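Long-range contact in YjbQ family protein (PDB 1VPH), which is of unknown function but belongs to the UPF0047 (YjbQ-like) family and binds a potassium ion: residues H57-A61 with L130-D134. Sequence-based numbering, arbitrary orientation.
Sequences HSTAA and LVELD. With PO4 (phosphate ion), chain L.
An anion site lies beside a strand pairing here: the start of edge strand 60-65 meets the end of strand 127-132, the middle strand of a three-stranded antiparallel sheet. A60 and E132 form a non-hydrogen-bonded pair, A61 and V131 a hydrogen-bonded one. A61 N reaches V131 O at 2.9 Å. V131 N reaches A61 O at 2.7 Å, nearly straight (174°). Their CB atoms lie 4.2 Å apart on one face. On the other face, A60 CB meets the L130 CD1 branch. Beyond the strand ends, L133 N donates to T59 O at 3.3 Å. E132 bends at chi2. Its OE2 accepts D134 N at 2.8 Å, 31° out of the carboxylate plane. The same OE2 forms a salt bridge with R140, and OE1 is hydrogen-bonded to T24.

The loop H57-T59 holds a phosphate, probably from the crystallisation liquor. H57 ND1 meets its O3 at 3.0 Å, in the ring plane. S58 OG and N bind O2. T59 chi1 of 64° turns OG1 back over its own backbone, where it reaches the same O4 as T59 N. D134 CB lies 3.7 Å from T59 OG1. R137 and R140 also bind the phosphate. An alanine in place of H57 would probably leave O3 without this imidazole donor and H141 N without its partner NE2. Backbone N-H groups, hydroxyls, an imidazole and two arginines suit the pocket to an anion, possibly a phosphate-bearing ligand.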
loop_
_atom_site.group_PDB
_atom_site.type_symbol
_atom_site.label_atom_id
_atom_site.label_comp_id
_atom_site.label_asym_id
_atom_site.label_seq_id
_atom_site.Cartn_x
_atom_site.Cartn_y
_atom_site.Cartn_z
ATOM N N HIS C 57 -10.685 8.780 -4.466
ATOM C CA HIS C 57 -11.613 8.240 -5.437
ATOM C C HIS C 57 -11.678 6.768 -5.110
ATOM O O HIS C 57 -10.682 6.190 -4.693
ATOM C CB HIS C 57 -11.046 8.394 -6.859
ATOM C CG HIS C 57 -10.924 9.798 -7.353
ATOM N ND1 HIS C 57 -12.014 10.595 -7.598
ATOM C CD2 HIS C 57 -9.836 10.521 -7.722
ATOM C CE1 HIS C 57 -11.607 11.759 -8.074
ATOM N NE2 HIS C 57 -10.289 11.735 -8.170
ATOM N N SER C 58 -12.839 6.150 -5.272
ATOM C CA SER C 58 -12.968 4.744 -4.963
ATOM C C SER C 58 -12.912 3.849 -6.220
ATOM O O SER C 58 -12.943 2.604 -6.082
ATOM C CB SER C 58 -14.273 4.556 -4.203
ATOM O OG SER C 58 -15.364 4.769 -5.095
ATOM N N THR C 59 -12.773 4.438 -7.410
ATOM C CA THR C 59 -12.704 3.664 -8.656
ATOM C C THR C 59 -11.453 4.011 -9.485
ATOM O O THR C 59 -11.348 3.713 -10.676
ATOM C CB THR C 59 -13.993 3.875 -9.465
ATOM O OG1 THR C 59 -14.102 5.228 -9.848
ATOM C CG2 THR C 59 -15.192 3.443 -8.649
ATOM N N ALA C 60 -10.503 4.625 -8.802
ATOM C CA ALA C 60 -9.177 4.838 -9.296
ATOM C C ALA C 60 -8.141 4.469 -8.230
ATOM O O ALA C 60 -8.459 4.278 -7.035
ATOM C CB ALA C 60 -8.995 6.287 -9.755
ATOM N N ALA C 61 -6.894 4.322 -8.670
ATOM C CA ALA C 61 -5.819 3.937 -7.767
ATOM C C ALA C 61 -4.519 4.619 -8.168
ATOM O O ALA C 61 -4.439 5.265 -9.211
ATOM C CB ALA C 61 -5.633 2.398 -7.737
ATOM N N LEU C 130 -1.524 7.159 -12.239
ATOM C CA LEU C 130 -2.939 7.123 -11.923
ATOM C C LEU C 130 -3.554 5.967 -12.669
ATOM O O LEU C 130 -3.362 5.826 -13.920
ATOM C CB LEU C 130 -3.612 8.425 -12.375
ATOM C CG LEU C 130 -5.131 8.263 -12.225
ATOM C CD1 LEU C 130 -5.464 8.273 -10.740
ATOM C CD2 LEU C 130 -5.891 9.342 -12.959
ATOM N N VAL C 131 -4.260 5.107 -11.944
ATOM C CA VAL C 131 -4.938 3.972 -12.579
ATOM C C VAL C 131 -6.421 4.330 -12.634
ATOM O O VAL C 131 -7.051 4.527 -11.596
ATOM C CB VAL C 131 -4.754 2.609 -11.793
ATOM C CG1 VAL C 131 -5.334 1.441 -12.642
ATOM C CG2 VAL C 131 -3.344 2.330 -11.400
ATOM N N GLU C 132 -6.954 4.488 -13.848
ATOM C CA GLU C 132 -8.364 4.722 -14.050
ATOM C C GLU C 132 -9.020 3.414 -14.368
ATOM O O GLU C 132 -8.516 2.670 -15.239
ATOM C CB GLU C 132 -8.607 5.656 -15.253
ATOM C CG GLU C 132 -10.056 5.722 -15.679
ATOM C CD GLU C 132 -10.892 6.412 -14.605
ATOM O OE1 GLU C 132 -10.935 7.646 -14.656
ATOM O OE2 GLU C 132 -11.460 5.730 -13.714
ATOM N N LEU C 133 -10.085 3.097 -13.643
ATOM C CA LEU C 133 -10.842 1.851 -13.878
ATOM C C LEU C 133 -12.287 2.061 -14.232
ATOM O O LEU C 133 -12.976 1.077 -14.568
ATOM C CB LEU C 133 -10.775 0.888 -12.660
ATOM C CG LEU C 133 -9.402 0.379 -12.203
ATOM C CD1 LEU C 133 -9.513 -0.736 -11.166
ATOM C CD2 LEU C 133 -8.550 -0.094 -13.402
ATOM N N ASP C 134 -12.747 3.302 -14.175
ATOM C CA ASP C 134 -14.133 3.660 -14.478
ATOM C C ASP C 134 -14.201 4.972 -15.283
ATOM O O ASP C 134 -15.045 5.827 -15.030
ATOM C CB ASP C 134 -14.949 3.771 -13.178
ATOM C CG ASP C 134 -16.467 3.807 -13.416
ATOM O OD1 ASP C 134 -16.983 3.088 -14.291
ATOM O OD2 ASP C 134 -17.173 4.523 -12.697
HETATM P P PO4 L . -15.099 7.856 -7.303
HETATM O O1 PO4 L . -16.262 7.817 -8.209
HETATM O O2 PO4 L . -15.464 7.360 -5.904
HETATM O O3 PO4 L . -14.653 9.281 -7.056
HETATM O O4 PO4 L . -13.878 7.228 -7.924
#